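Local atomic coordinates of uncharacterized protein (Bacteroides uniformis, PDB entry 4JPQ), a protein that is of unknown function but probably binds carbohydrate, as expected of a member of carbohydrate-binding family 9. Residues Val12-Ser17 / Ala56-Glu61; Gly133-Trp138 / Val160-Ala165; Lys67-Ser72 / Leu150-Trp155; Tyr45-Glu50 / Leu190-Phe195. One frame throughout, in Å; residues are numbered along the deposited sequence.

In the fold
The four contacts fall into two pairs; interactions 1 and 2 lie across the chain's centre from interaction 4. Interactions 1 and 2, with centres 12 Å apart, meet where Ser17 OG lies 2.6 Å from Lys136 NZ, a probable hydrogen bond. Interactions 3 and 4, with centres 11 Å apart, meet at another probable one, Ala71 N to Tyr47 OH at 2.8 Å. Strand 152-162 connects the pairs, its early part in interaction 3 and its end in interaction 2, whose centres are 25 Å apart. In interaction 4 the side chain of Tyr45 comes within about 3 Å of a bound 3-cyclohexyl-1-propylsulfonic acid, probably from the crystallisation liquor; interaction 1 is centred 34 Å from interaction 4.

Interaction 1: Val12-Ser17 / Ala56-Glu61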
loop_
_atom_site.group_PDB
_atom_site.type_symbol
_atom_site.label_atom_id
_atom_site.label_comp_id
_atom_site.label_asym_id
_atom_site.label_seq_id
_atom_site.Cartn_x
_atom_site.Cartn_y
_atom_site.Cartn_z
ATOM N N VAL A 12 6.431 2.416 17.227
ATOM C CA VAL A 12 7.452 3.459 17.247
ATOM C C VAL A 12 6.847 4.648 18.013
ATOM O O VAL A 12 5.686 4.983 17.799
ATOM C CB VAL A 12 7.852 3.810 15.804
ATOM C CG1 VAL A 12 8.806 4.984 15.767
ATOM C CG2 VAL A 12 8.474 2.584 15.132
HETATM N N MSE A 13 7.657 5.304 18.842
HETATM C CA MSE A 13 7.218 6.386 19.751
HETATM C C MSE A 13 7.448 7.765 19.182
HETATM O O MSE A 13 8.592 8.226 19.104
HETATM C CB MSE A 13 7.994 6.288 21.067
HETATM C CG MSE A 13 8.110 4.889 21.669
HETATM SE SE MSE A 13 6.357 4.362 22.360
HETATM C CE MSE A 13 6.968 2.495 22.222
ATOM N N CYS A 14 6.364 8.449 18.804
ATOM C CA CYS A 14 6.417 9.777 18.185
ATOM C C CYS A 14 5.452 10.699 18.881
ATOM O O CYS A 14 4.282 10.347 18.951
ATOM C CB CYS A 14 5.928 9.666 16.745
ATOM S SG CYS A 14 6.754 8.453 15.724
ATOM N N THR A 15 5.904 11.856 19.376
ATOM C CA THR A 15 4.985 12.844 19.997
ATOM C C THR A 15 4.006 13.457 18.982
ATOM O O THR A 15 2.862 13.751 19.335
ATOM C CB THR A 15 5.717 14.021 20.669
ATOM O OG1 THR A 15 6.572 14.670 19.723
ATOM C CG2 THR A 15 6.519 13.551 21.871
ATOM N N ALA A 16 4.474 13.642 17.744
ATOM C CA ALA A 16 3.701 14.245 16.657
ATOM C C ALA A 16 3.681 13.339 15.430
ATOM O O ALA A 16 4.422 12.361 15.335
ATOM C CB ALA A 16 4.270 15.617 16.285
ATOM N N SER A 17 2.816 13.701 14.491
ATOM C CA SER A 17 2.676 12.995 13.232
ATOM C C SER A 17 3.941 13.212 12.382
ATOM O O SER A 17 4.305 14.364 12.116
ATOM C CB SER A 17 1.476 13.545 12.454
ATOM O OG SER A 17 1.371 12.952 11.174
ATOM N N ALA A 56 5.060 -0.189 10.422
ATOM C CA ALA A 56 5.102 0.091 11.865
ATOM C C ALA A 56 3.959 1.031 12.217
ATOM O O ALA A 56 3.190 1.401 11.323
ATOM C CB ALA A 56 6.421 0.718 12.227
ATOM N N HIS A 57 3.831 1.404 13.489
ATOM C CA HIS A 57 2.773 2.333 13.891
ATOM C C HIS A 57 3.137 3.224 15.053
ATOM O O HIS A 57 3.969 2.868 15.880
ATOM C CB HIS A 57 1.463 1.584 14.197
ATOM C CG HIS A 57 1.473 0.807 15.480
ATOM N ND1 HIS A 57 0.758 1.198 16.592
ATOM C CD2 HIS A 57 2.099 -0.345 15.823
ATOM C CE1 HIS A 57 0.933 0.316 17.559
ATOM N NE2 HIS A 57 1.748 -0.627 17.120
ATOM N N THR A 58 2.473 4.369 15.106
ATOM C CA THR A 58 2.637 5.337 16.175
ATOM C C THR A 58 1.554 5.247 17.251
ATOM O O THR A 58 1.649 5.935 18.260
ATOM C CB THR A 58 2.629 6.760 15.605
ATOM O OG1 THR A 58 1.346 7.060 15.044
ATOM C CG2 THR A 58 3.704 6.896 14.522
ATOM N N GLY A 59 0.528 4.430 17.030
ATOM C CA GLY A 59 -0.631 4.342 17.923
ATOM C C GLY A 59 -1.794 5.068 17.242
ATOM O O GLY A 59 -2.920 4.561 17.221
ATOM N N ARG A 60 -1.514 6.259 16.698
ATOM C CA ARG A 60 -2.469 7.058 15.929
ATOM C C ARG A 60 -2.317 6.853 14.412
ATOM O O ARG A 60 -3.246 7.171 13.680
ATOM C CB ARG A 60 -2.293 8.561 16.224
ATOM C CG ARG A 60 -2.206 8.950 17.709
ATOM C CD ARG A 60 -2.031 10.450 17.914
ATOM N NE ARG A 60 -0.906 10.989 17.130
ATOM C CZ ARG A 60 -0.558 12.276 17.072
ATOM N NH1 ARG A 60 -1.203 13.205 17.789
ATOM N NH2 ARG A 60 0.471 12.638 16.303
ATOM N N GLU A 61 -1.166 6.358 13.932
ATOM C CA GLU A 61 -0.889 6.257 12.477
ATOM C C GLU A 61 -0.137 5.000 12.064
ATOM O O GLU A 61 0.691 4.513 12.824
ATOM C CB GLU A 61 -0.014 7.449 12.062
ATOM C CG GLU A 61 -0.643 8.824 12.260
ATOM C CD GLU A 61 0.329 9.837 12.789
ATOM O OE1 GLU A 61 0.803 9.678 13.939
ATOM O OE2 GLU A 61 0.604 10.788 12.046
HETATM O O HOH W 1 1.642 9.939 16.879
#
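Val12 N donates an almost straight hydrogen bond to His57 O (2.8 Å, 173° at the hydrogen), while Val12 O receives the CA-H of Thr58; beyond this the loop 12-17 runs past the turn 58-61 without further backbone pairing. Val12 CG2 meets the methyl of Ala56. Cys14 SG lies 3.6 Å from Thr58 CG2. At the far end Ser17 OG, swung anti to the backbone N (chi1 175°), donates to Glu61 OE2, although the modelled length is too short to be taken literally at this resolution; Lys136 NZ is a second partner of the same hydroxyl. The other carboxylate oxygen, Glu61 OE1, accepts from Thr58 OG1 (2.9 Å), which meets it on the anti side and 28° out of the carboxylate plane. Water 1 also donates to Glu61 OE1 (3.1 Å) and touches Cys14 O and Arg60 NE through weak bonds. The guanidinium of Arg60 brings its edge toward Ser17 N, a donor facing a donor, so this approach is no bond. Replacing Glu61 by alanine is likely to leave the hydroxyls of Ser17 and Thr58 without their shared carboxylate, with the Ser17 end of the loop less firmly held. Closed by Thr58 N to Glu61 O (2.9 Å), the turn belongs to the beta hairpin of strands 50-57 and 61-70, with the loop leaving strand 6-11 laid along it.

Interaction 2: Gly133-Trp138 / Val160-Ala165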
loop_
_atom_site.group_PDB
_atom_site.type_symbol
_atom_site.label_atom_id
_atom_site.label_comp_id
_atom_site.label_asym_id
_atom_site.label_seq_id
_atom_site.Cartn_x
_atom_site.Cartn_y
_atom_site.Cartn_z
ATOM N N GLY A 133 -6.270 14.178 1.950
ATOM C CA GLY A 133 -5.410 15.137 2.637
ATOM C C GLY A 133 -4.822 14.630 3.948
ATOM O O GLY A 133 -3.762 15.090 4.349
HETATM N N MSE A 134 -5.518 13.717 4.628
HETATM C CA MSE A 134 -5.009 13.101 5.862
HETATM C C MSE A 134 -3.807 12.203 5.624
HETATM O O MSE A 134 -2.920 12.139 6.475
HETATM C CB MSE A 134 -6.074 12.242 6.565
HETATM C CG MSE A 134 -7.162 13.027 7.264
HETATM SE SE MSE A 134 -8.626 11.770 7.699
HETATM C CE MSE A 134 -9.933 13.195 8.082
ATOM N N VAL A 135 -3.762 11.516 4.483
ATOM C CA VAL A 135 -2.681 10.555 4.199
ATOM C C VAL A 135 -1.476 11.283 3.640
ATOM O O VAL A 135 -1.501 11.756 2.506
ATOM C CB VAL A 135 -3.109 9.436 3.226
ATOM C CG1 VAL A 135 -1.952 8.467 2.990
ATOM C CG2 VAL A 135 -4.328 8.694 3.768
ATOM N N LYS A 136 -0.432 11.375 4.456
ATOM C CA LYS A 136 0.804 12.028 4.061
ATOM C C LYS A 136 1.565 11.008 3.246
ATOM O O LYS A 136 1.504 9.812 3.526
ATOM C CB LYS A 136 1.618 12.494 5.268
ATOM C CG LYS A 136 0.900 13.507 6.141
ATOM C CD LYS A 136 1.643 13.670 7.466
ATOM C CE LYS A 136 1.008 14.732 8.351
ATOM N NZ LYS A 136 1.840 14.995 9.553
ATOM N N ARG A 137 2.253 11.503 2.223
ATOM C CA ARG A 137 3.005 10.692 1.291
ATOM C C ARG A 137 4.339 11.312 0.932
ATOM O O ARG A 137 4.541 12.521 1.110
ATOM C CB ARG A 137 2.222 10.605 0.003
ATOM C CG ARG A 137 0.937 9.820 0.090
ATOM C CD ARG A 137 -0.040 10.281 -0.977
ATOM N NE ARG A 137 -0.949 11.356 -0.552
ATOM C CZ ARG A 137 -1.759 12.045 -1.366
ATOM N NH1 ARG A 137 -1.758 11.863 -2.691
ATOM N NH2 ARG A 137 -2.562 12.964 -0.849
ATOM N N TRP A 138 5.223 10.466 0.401
ATOM C CA TRP A 138 6.518 10.885 -0.143
ATOM C C TRP A 138 7.015 9.807 -1.099
ATOM O O TRP A 138 6.863 8.617 -0.815
ATOM C CB TRP A 138 7.564 11.121 0.966
ATOM C CG TRP A 138 8.979 11.284 0.428
ATOM C CD1 TRP A 138 9.573 12.444 0.015
ATOM C CD2 TRP A 138 9.930 10.243 0.188
ATOM N NE1 TRP A 138 10.848 12.194 -0.438
ATOM C CE2 TRP A 138 11.093 10.850 -0.356
ATOM C CE3 TRP A 138 9.921 8.855 0.391
ATOM C CZ2 TRP A 138 12.251 10.116 -0.691
ATOM C CZ3 TRP A 138 11.087 8.109 0.044
ATOM C CH2 TRP A 138 12.229 8.751 -0.490
ATOM N N VAL A 160 1.816 7.585 5.238
ATOM C CA VAL A 160 1.536 7.752 6.674
ATOM C C VAL A 160 0.002 7.816 6.740
ATOM O O VAL A 160 -0.595 8.818 6.348
ATOM C CB VAL A 160 2.179 9.023 7.237
ATOM C CG1 VAL A 160 1.900 9.163 8.728
ATOM C CG2 VAL A 160 3.672 9.012 6.966
ATOM N N ILE A 161 -0.621 6.725 7.177
ATOM C CA ILE A 161 -2.084 6.588 7.187
ATOM C C ILE A 161 -2.642 6.821 8.598
ATOM O O ILE A 161 -2.520 5.939 9.448
ATOM C CB ILE A 161 -2.494 5.192 6.659
ATOM C CG1 ILE A 161 -1.998 4.999 5.219
ATOM C CG2 ILE A 161 -4.009 5.009 6.709
ATOM C CD1 ILE A 161 -2.080 3.571 4.719
ATOM N N PRO A 162 -3.236 8.011 8.862
ATOM C CA PRO A 162 -3.820 8.204 10.193
ATOM C C PRO A 162 -5.040 7.319 10.402
ATOM O O PRO A 162 -5.753 6.997 9.449
ATOM C CB PRO A 162 -4.242 9.685 10.196
ATOM C CG PRO A 162 -3.459 10.293 9.099
ATOM C CD PRO A 162 -3.443 9.223 8.050
ATOM N N VAL A 163 -5.283 6.971 11.653
ATOM C CA VAL A 163 -6.416 6.136 12.045
ATOM C C VAL A 163 -7.770 6.746 11.563
ATOM O O VAL A 163 -8.689 6.017 11.185
ATOM C CB VAL A 163 -6.333 5.875 13.568
ATOM C CG1 VAL A 163 -6.741 7.111 14.379
ATOM C CG2 VAL A 163 -7.155 4.684 13.948
ATOM N N SER A 164 -7.854 8.082 11.533
ATOM C CA SER A 164 -9.023 8.817 11.008
ATOM C C SER A 164 -9.275 8.613 9.515
ATOM O O SER A 164 -10.397 8.822 9.062
ATOM C CB SER A 164 -8.888 10.314 11.283
ATOM O OG SER A 164 -7.681 10.824 10.734
ATOM N N ALA A 165 -8.249 8.226 8.744
ATOM C CA ALA A 165 -8.426 7.930 7.299
ATOM C C ALA A 165 -9.272 6.687 7.027
ATOM O O ALA A 165 -9.662 6.476 5.878
ATOM C CB ALA A 165 -7.103 7.810 6.585
#
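Met134, a selenomethionine, runs from Pro162 to Ser164 and Ala165. Its CB lies 4.1 Å from Pro162 CG. Met134 CG, anti to the carbonyl carbon (chi1 -74°), comes to 4.1 Å from Ser164 OG, and the chain then runs out extended until SE rests 3.3 Å from Ser164 OG, with Ser164 O and Ala165 N a little farther off; the terminal CE stands farther from Ser164 than SE does. The Pro162 ring packs against the start of this run, presenting CG and CD to Met134 O. A glycine in place of Pro162 would probably open a gap beside Met134 CB and its carbonyl and leave the start of the side chain less firmly seated. The setting is an antiparallel strand pair: just after helix 129-134, strand 136-139 joins the end of strand 152-162, and Lys136 with Val160 forms a hydrogen-bonded pair, Val160 N to Lys136 O at 2.8 Å and Lys136 N to Val160 O at 3.2 Å. CB packs on CB in this pair, while the lysine chain leads off to Ser17. Val135 points its branches the other way: CG1 lies alongside Ile161 CG1 and CG2 touches Ala165 CB at 4.1 Å, with Leu113 and Ile115 also against it.

Interaction 3: Lys67-Ser72 / Leu150-Trp155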
loop_
_atom_site.group_PDB
_atom_site.type_symbol
_atom_site.label_atom_id
_atom_site.label_comp_id
_atom_site.label_asym_id
_atom_site.label_seq_id
_atom_site.Cartn_x
_atom_site.Cartn_y
_atom_site.Cartn_z
ATOM N N LYS A 67 10.050 -0.276 -1.200
ATOM C CA LYS A 67 11.249 -0.123 -2.051
ATOM C C LYS A 67 11.005 -0.967 -3.304
ATOM O O LYS A 67 10.609 -2.121 -3.194
ATOM C CB LYS A 67 12.504 -0.601 -1.341
ATOM C CG LYS A 67 13.002 0.312 -0.229
ATOM C CD LYS A 67 14.080 -0.344 0.638
ATOM C CE LYS A 67 15.351 -0.726 -0.113
ATOM N NZ LYS A 67 16.382 -1.217 0.844
ATOM N N VAL A 68 11.262 -0.399 -4.479
ATOM C CA VAL A 68 11.046 -1.066 -5.774
ATOM C C VAL A 68 12.240 -0.918 -6.728
ATOM O O VAL A 68 12.903 0.113 -6.719
ATOM C CB VAL A 68 9.823 -0.424 -6.470
ATOM C CG1 VAL A 68 9.579 -1.021 -7.850
ATOM C CG2 VAL A 68 8.574 -0.555 -5.605
ATOM N N LYS A 69 12.502 -1.965 -7.519
ATOM C CA LYS A 69 13.467 -1.938 -8.630
ATOM C C LYS A 69 12.783 -2.659 -9.804
ATOM O O LYS A 69 12.529 -3.859 -9.709
ATOM C CB LYS A 69 14.818 -2.580 -8.285
ATOM C CG LYS A 69 15.920 -2.249 -9.313
ATOM C CD LYS A 69 17.302 -2.817 -8.993
ATOM C CE LYS A 69 17.357 -4.325 -9.200
ATOM N NZ LYS A 69 18.755 -4.838 -9.154
ATOM N N GLU A 70 12.465 -1.920 -10.878
ATOM C CA GLU A 70 11.768 -2.461 -12.078
ATOM C C GLU A 70 12.260 -1.880 -13.396
ATOM O O GLU A 70 12.948 -0.859 -13.413
ATOM C CB GLU A 70 10.244 -2.293 -11.963
ATOM C CG GLU A 70 9.765 -0.868 -11.734
ATOM C CD GLU A 70 8.252 -0.757 -11.582
ATOM O OE1 GLU A 70 7.494 -1.460 -12.296
ATOM O OE2 GLU A 70 7.809 0.074 -10.758
ATOM N N ALA A 71 11.876 -2.541 -14.494
ATOM C CA ALA A 71 12.334 -2.189 -15.860
ATOM C C ALA A 71 11.785 -0.890 -16.442
ATOM O O ALA A 71 12.348 -0.382 -17.414
ATOM C CB ALA A 71 12.099 -3.348 -16.834
ATOM N N SER A 72 10.683 -0.383 -15.889
ATOM C CA SER A 72 10.101 0.893 -16.331
ATOM C C SER A 72 9.174 1.487 -15.281
ATOM O O SER A 72 8.644 0.760 -14.440
ATOM C CB SER A 72 9.349 0.750 -17.667
ATOM O OG SER A 72 8.181 -0.046 -17.556
ATOM N N LEU A 150 11.364 4.199 -19.907
ATOM C CA LEU A 150 11.970 2.873 -20.025
ATOM C C LEU A 150 13.375 2.915 -19.450
ATOM O O LEU A 150 14.069 3.929 -19.592
ATOM C CB LEU A 150 12.024 2.421 -21.498
ATOM C CG LEU A 150 10.680 2.347 -22.237
ATOM C CD1 LEU A 150 10.862 1.999 -23.701
ATOM C CD2 LEU A 150 9.744 1.346 -21.564
ATOM N N GLY A 151 13.789 1.805 -18.835
ATOM C CA GLY A 151 15.104 1.666 -18.215
ATOM C C GLY A 151 14.952 1.296 -16.758
ATOM O O GLY A 151 14.004 1.743 -16.095
ATOM N N GLU A 152 15.905 0.504 -16.258
ATOM C CA GLU A 152 15.875 0.037 -14.881
ATOM C C GLU A 152 15.894 1.253 -13.965
ATOM O O GLU A 152 16.700 2.159 -14.159
ATOM C CB GLU A 152 17.023 -0.907 -14.534
ATOM C CG GLU A 152 16.667 -1.736 -13.309
ATOM C CD GLU A 152 17.758 -2.693 -12.865
ATOM O OE1 GLU A 152 18.841 -2.209 -12.476
ATOM O OE2 GLU A 152 17.517 -3.922 -12.845
ATOM N N CYS A 153 14.982 1.262 -12.997
ATOM C CA CYS A 153 14.818 2.378 -12.068
ATOM C C CYS A 153 14.495 1.910 -10.647
ATOM O O CYS A 153 13.543 1.138 -10.458
ATOM C CB CYS A 153 13.683 3.266 -12.572
ATOM S SG CYS A 153 13.124 4.500 -11.375
ATOM N N SER A 154 15.277 2.387 -9.672
ATOM C CA SER A 154 15.043 2.101 -8.253
ATOM C C SER A 154 14.279 3.273 -7.623
ATOM O O SER A 154 14.711 4.409 -7.728
ATOM C CB SER A 154 16.350 1.871 -7.499
ATOM O OG SER A 154 16.971 0.677 -7.917
ATOM N N TRP A 155 13.126 3.000 -7.016
ATOM C CA TRP A 155 12.352 4.037 -6.329
ATOM C C TRP A 155 11.801 3.548 -5.016
ATOM O O TRP A 155 11.765 2.351 -4.773
ATOM C CB TRP A 155 11.236 4.609 -7.203
ATOM C CG TRP A 155 10.231 3.630 -7.719
ATOM C CD1 TRP A 155 10.380 2.794 -8.785
ATOM C CD2 TRP A 155 8.886 3.454 -7.257
ATOM N NE1 TRP A 155 9.224 2.078 -8.991
ATOM C CE2 TRP A 155 8.295 2.460 -8.060
ATOM C CE3 TRP A 155 8.123 4.034 -6.232
ATOM C CZ2 TRP A 155 6.984 2.033 -7.873
ATOM C CZ3 TRP A 155 6.807 3.596 -6.043
ATOM C CH2 TRP A 155 6.259 2.607 -6.856
#
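Val68 and Trp155 form a hydrogen-bonded pair in the antiparallel ladder of strands 61-70 and 152-162; the segments 67-70 and 152-155 run 177° apart, with a beta bulge between Glu70 and Ser72 that shifts the register by one residue. The backbone bonds come first. Val68 and Trp155 exchange two, Val68 N to Trp155 O at 2.8 Å and Trp155 N to Val68 O at 2.9 Å; Glu70 and Cys153 form the next hydrogen-bonded pair. At the bulge, where the chain turns a corner at Ala71 and at Gly151, Gly151 N donates to Ala71 O (3.0 Å); beyond it Ser72 pairs with Leu150 in the small sheet of strands 72-75 and 146-150. CA-H groups of Lys69, Ser154 and Glu152 point at carbonyl oxygens across the pair.

Packing on the face of Val68 and Trp155 is a CH-pi contact. Trp155 CG sits between its backbone N and carbonyl carbon (chi1 58°), which turns the indole across to the valine, so that Val68 CB lies over the face of its five-membered ring, 3.7 Å from the centroid. Lys185 of strand 178-186 also touches both side chains.

Charged groups lie on both faces. On the face of Lys69 and Ser154, Lys69 CG lies 3.4 Å from Ser154 OG, and Lys69 NZ makes a long salt bridge with Glu152 OE2. On the face of Val68 and Trp155, Glu70 OE2, also salt-bridged to Lys185 NZ, has its carboxylate turned only 18° from the indole plane: Trp155 NE1 donates to its anti lone pair at 3.0 Å, the oxygen lying in the plane of the ring.

Interaction 4: Tyr45-Glu50 / Leu190-Phe195; sequences YPYKPE and LQTPHF
Aromatic packing, with no direct hydrogen bond across it, joins two irregular loops here: loop 45-50, which leads into strand 50-57, and loop 190-195, which leads into strand 195-197. Two ring pairs stand nearly at right angles. Phe195 turns its edge to the face of Tyr45, centroids 5.2 Å apart and planes at 90°, so that Phe195 CE2 sits over the centre of the tyrosine ring and Phe195 CD2 lies 3.8 Å from Tyr45 CG. Tyr47 in turn points its edge at the face of His194 in an offset edge-to-face pair, centroids 5.3 Å apart. Pro49 CG covers a face of the same imidazole, 4.0 Å from its centroid, while Pro49 CD lies over the centre of the Tyr47 ring.

Two bonds fix the rotation of the imidazole: ND1 donates in the ring plane to Thr192 O of its own loop (3.0 Å, 177°), and NE2 is hydrogen-bonded to Lys185 NZ of strand 178-186. Tyr47 CB lies 3.7 Å from Thr192 CG2, the ring being carried there by a CG trans to the main-chain nitrogen (chi1 179°). Water supplies the polar link between the loops. Water 3 accepts from Tyr47 N and donates to Pro193 O (2.8 Å); water 2 accepts from Phe195 N (2.7 Å) and lies near the carbonyls of Tyr45 and Tyr47.

The Tyr45 side chain borders the bound buffer molecule. Glu70 of strand 61-70 touches Tyr47, Pro49 and His194, the Tyr47 hydroxyl bonds to Ala71 N, where the chain turns a corner, and Phe195 packs on loop residues Trp42, Asp188 and Pro206.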
loop_
_atom_site.group_PDB
_atom_site.type_symbol
_atom_site.label_atom_id
_atom_site.label_comp_id
_atom_site.label_asym_id
_atom_site.label_seq_id
_atom_site.Cartn_x
_atom_site.Cartn_y
_atom_site.Cartn_z
ATOM N N TYR A 45 1.320 -13.706 -15.873
ATOM C CA TYR A 45 2.115 -12.488 -15.654
ATOM C C TYR A 45 3.294 -12.876 -14.767
ATOM O O TYR A 45 3.223 -12.727 -13.535
ATOM C CB TYR A 45 1.241 -11.369 -15.058
ATOM C CG TYR A 45 0.129 -10.955 -16.020
ATOM C CD1 TYR A 45 0.355 -9.987 -16.996
ATOM C CD2 TYR A 45 -1.131 -11.559 -15.975
ATOM C CE1 TYR A 45 -0.645 -9.611 -17.883
ATOM C CE2 TYR A 45 -2.146 -11.189 -16.863
ATOM C CZ TYR A 45 -1.898 -10.208 -17.820
ATOM O OH TYR A 45 -2.864 -9.815 -18.729
ATOM N N PRO A 46 4.377 -13.393 -15.395
ATOM C CA PRO A 46 5.532 -13.891 -14.654
ATOM C C PRO A 46 6.566 -12.871 -14.208
ATOM O O PRO A 46 7.416 -13.224 -13.377
ATOM C CB PRO A 46 6.180 -14.851 -15.662
ATOM C CG PRO A 46 5.948 -14.187 -16.959
ATOM C CD PRO A 46 4.573 -13.593 -16.849
ATOM N N TYR A 47 6.509 -11.644 -14.724
ATOM C CA TYR A 47 7.491 -10.622 -14.352
ATOM C C TYR A 47 7.410 -10.310 -12.850
ATOM O O TYR A 47 6.349 -9.943 -12.353
ATOM C CB TYR A 47 7.333 -9.354 -15.205
ATOM C CG TYR A 47 8.296 -8.237 -14.864
ATOM C CD1 TYR A 47 9.666 -8.487 -14.714
ATOM C CD2 TYR A 47 7.854 -6.906 -14.744
ATOM C CE1 TYR A 47 10.554 -7.463 -14.408
ATOM C CE2 TYR A 47 8.741 -5.875 -14.449
ATOM C CZ TYR A 47 10.086 -6.161 -14.281
ATOM O OH TYR A 47 10.978 -5.174 -13.978
ATOM N N LYS A 48 8.520 -10.560 -12.147
ATOM C CA LYS A 48 8.675 -10.314 -10.711
ATOM C C LYS A 48 9.750 -9.237 -10.523
ATOM O O LYS A 48 10.938 -9.564 -10.388
ATOM C CB LYS A 48 9.087 -11.606 -9.974
ATOM C CG LYS A 48 9.298 -11.473 -8.456
ATOM C CD LYS A 48 10.121 -12.612 -7.871
ATOM C CE LYS A 48 9.393 -13.944 -7.940
ATOM N NZ LYS A 48 10.159 -15.018 -7.254
ATOM N N PRO A 49 9.351 -7.954 -10.546
ATOM C CA PRO A 49 10.321 -6.919 -10.210
ATOM C C PRO A 49 10.628 -7.025 -8.722
ATOM O O PRO A 49 9.778 -7.444 -7.948
ATOM C CB PRO A 49 9.587 -5.619 -10.528
ATOM C CG PRO A 49 8.149 -5.968 -10.418
ATOM C CD PRO A 49 8.064 -7.366 -10.952
ATOM N N GLU A 50 11.847 -6.670 -8.346
ATOM C CA GLU A 50 12.320 -6.807 -6.973
ATOM C C GLU A 50 11.663 -5.722 -6.110
ATOM O O GLU A 50 11.934 -4.536 -6.286
ATOM C CB GLU A 50 13.841 -6.719 -6.968
ATOM C CG GLU A 50 14.514 -7.068 -5.660
ATOM C CD GLU A 50 16.008 -6.827 -5.716
ATOM O OE1 GLU A 50 16.631 -7.102 -6.772
ATOM O OE2 GLU A 50 16.552 -6.356 -4.695
ATOM N N LEU A 190 2.111 -0.359 -18.048
ATOM C CA LEU A 190 3.579 -0.400 -18.187
ATOM C C LEU A 190 3.931 -1.324 -19.343
ATOM O O LEU A 190 3.105 -2.107 -19.776
ATOM C CB LEU A 190 4.259 -0.922 -16.905
ATOM C CG LEU A 190 4.190 -0.059 -15.647
ATOM C CD1 LEU A 190 4.842 -0.785 -14.491
ATOM C CD2 LEU A 190 4.870 1.290 -15.840
ATOM N N GLN A 191 5.174 -1.242 -19.810
ATOM C CA GLN A 191 5.699 -2.087 -20.901
ATOM C C GLN A 191 5.494 -3.577 -20.617
ATOM O O GLN A 191 5.139 -4.330 -21.525
ATOM C CB GLN A 191 7.201 -1.821 -21.107
ATOM C CG GLN A 191 7.840 -2.533 -22.300
ATOM C CD GLN A 191 9.345 -2.332 -22.407
ATOM O OE1 GLN A 191 9.852 -2.003 -23.475
ATOM N NE2 GLN A 191 10.060 -2.515 -21.306
ATOM N N THR A 192 5.766 -3.984 -19.372
ATOM C CA THR A 192 5.597 -5.359 -18.904
ATOM C C THR A 192 4.668 -5.315 -17.680
ATOM O O THR A 192 5.139 -5.143 -16.543
ATOM C CB THR A 192 6.948 -6.019 -18.544
ATOM O OG1 THR A 192 7.908 -5.735 -19.558
ATOM C CG2 THR A 192 6.787 -7.538 -18.414
ATOM N N PRO A 193 3.341 -5.431 -17.903
ATOM C CA PRO A 193 2.442 -5.427 -16.744
ATOM C C PRO A 193 2.707 -6.652 -15.884
ATOM O O PRO A 193 3.167 -7.683 -16.386
ATOM C CB PRO A 193 1.036 -5.445 -17.362
ATOM C CG PRO A 193 1.216 -5.013 -18.766
ATOM C CD PRO A 193 2.590 -5.444 -19.173
ATOM N N HIS A 194 2.424 -6.518 -14.600
ATOM C CA HIS A 194 2.700 -7.568 -13.631
ATOM C C HIS A 194 1.820 -7.424 -12.420
ATOM O O HIS A 194 1.220 -6.366 -12.201
ATOM C CB HIS A 194 4.150 -7.479 -13.218
ATOM C CG HIS A 194 4.527 -6.135 -12.703
ATOM N ND1 HIS A 194 4.903 -5.102 -13.529
ATOM C CD2 HIS A 194 4.545 -5.643 -11.449
ATOM C CE1 HIS A 194 5.158 -4.035 -12.797
ATOM N NE2 HIS A 194 4.944 -4.338 -11.534
ATOM N N PHE A 195 1.741 -8.501 -11.648
ATOM C CA PHE A 195 0.873 -8.559 -10.463
ATOM C C PHE A 195 1.530 -9.376 -9.353
ATOM O O PHE A 195 1.673 -10.597 -9.483
ATOM C CB PHE A 195 -0.471 -9.161 -10.863
ATOM C CG PHE A 195 -1.194 -8.351 -11.880
ATOM C CD1 PHE A 195 -1.820 -7.157 -11.507
ATOM C CD2 PHE A 195 -1.201 -8.725 -13.215
ATOM C CE1 PHE A 195 -2.486 -6.368 -12.446
ATOM C CE2 PHE A 195 -1.852 -7.939 -14.165
ATOM C CZ PHE A 195 -2.503 -6.758 -13.779
HETATM O O HOH W 2 3.519 -10.529 -12.078
HETATM O O HOH W 3 4.256 -10.255 -16.409
#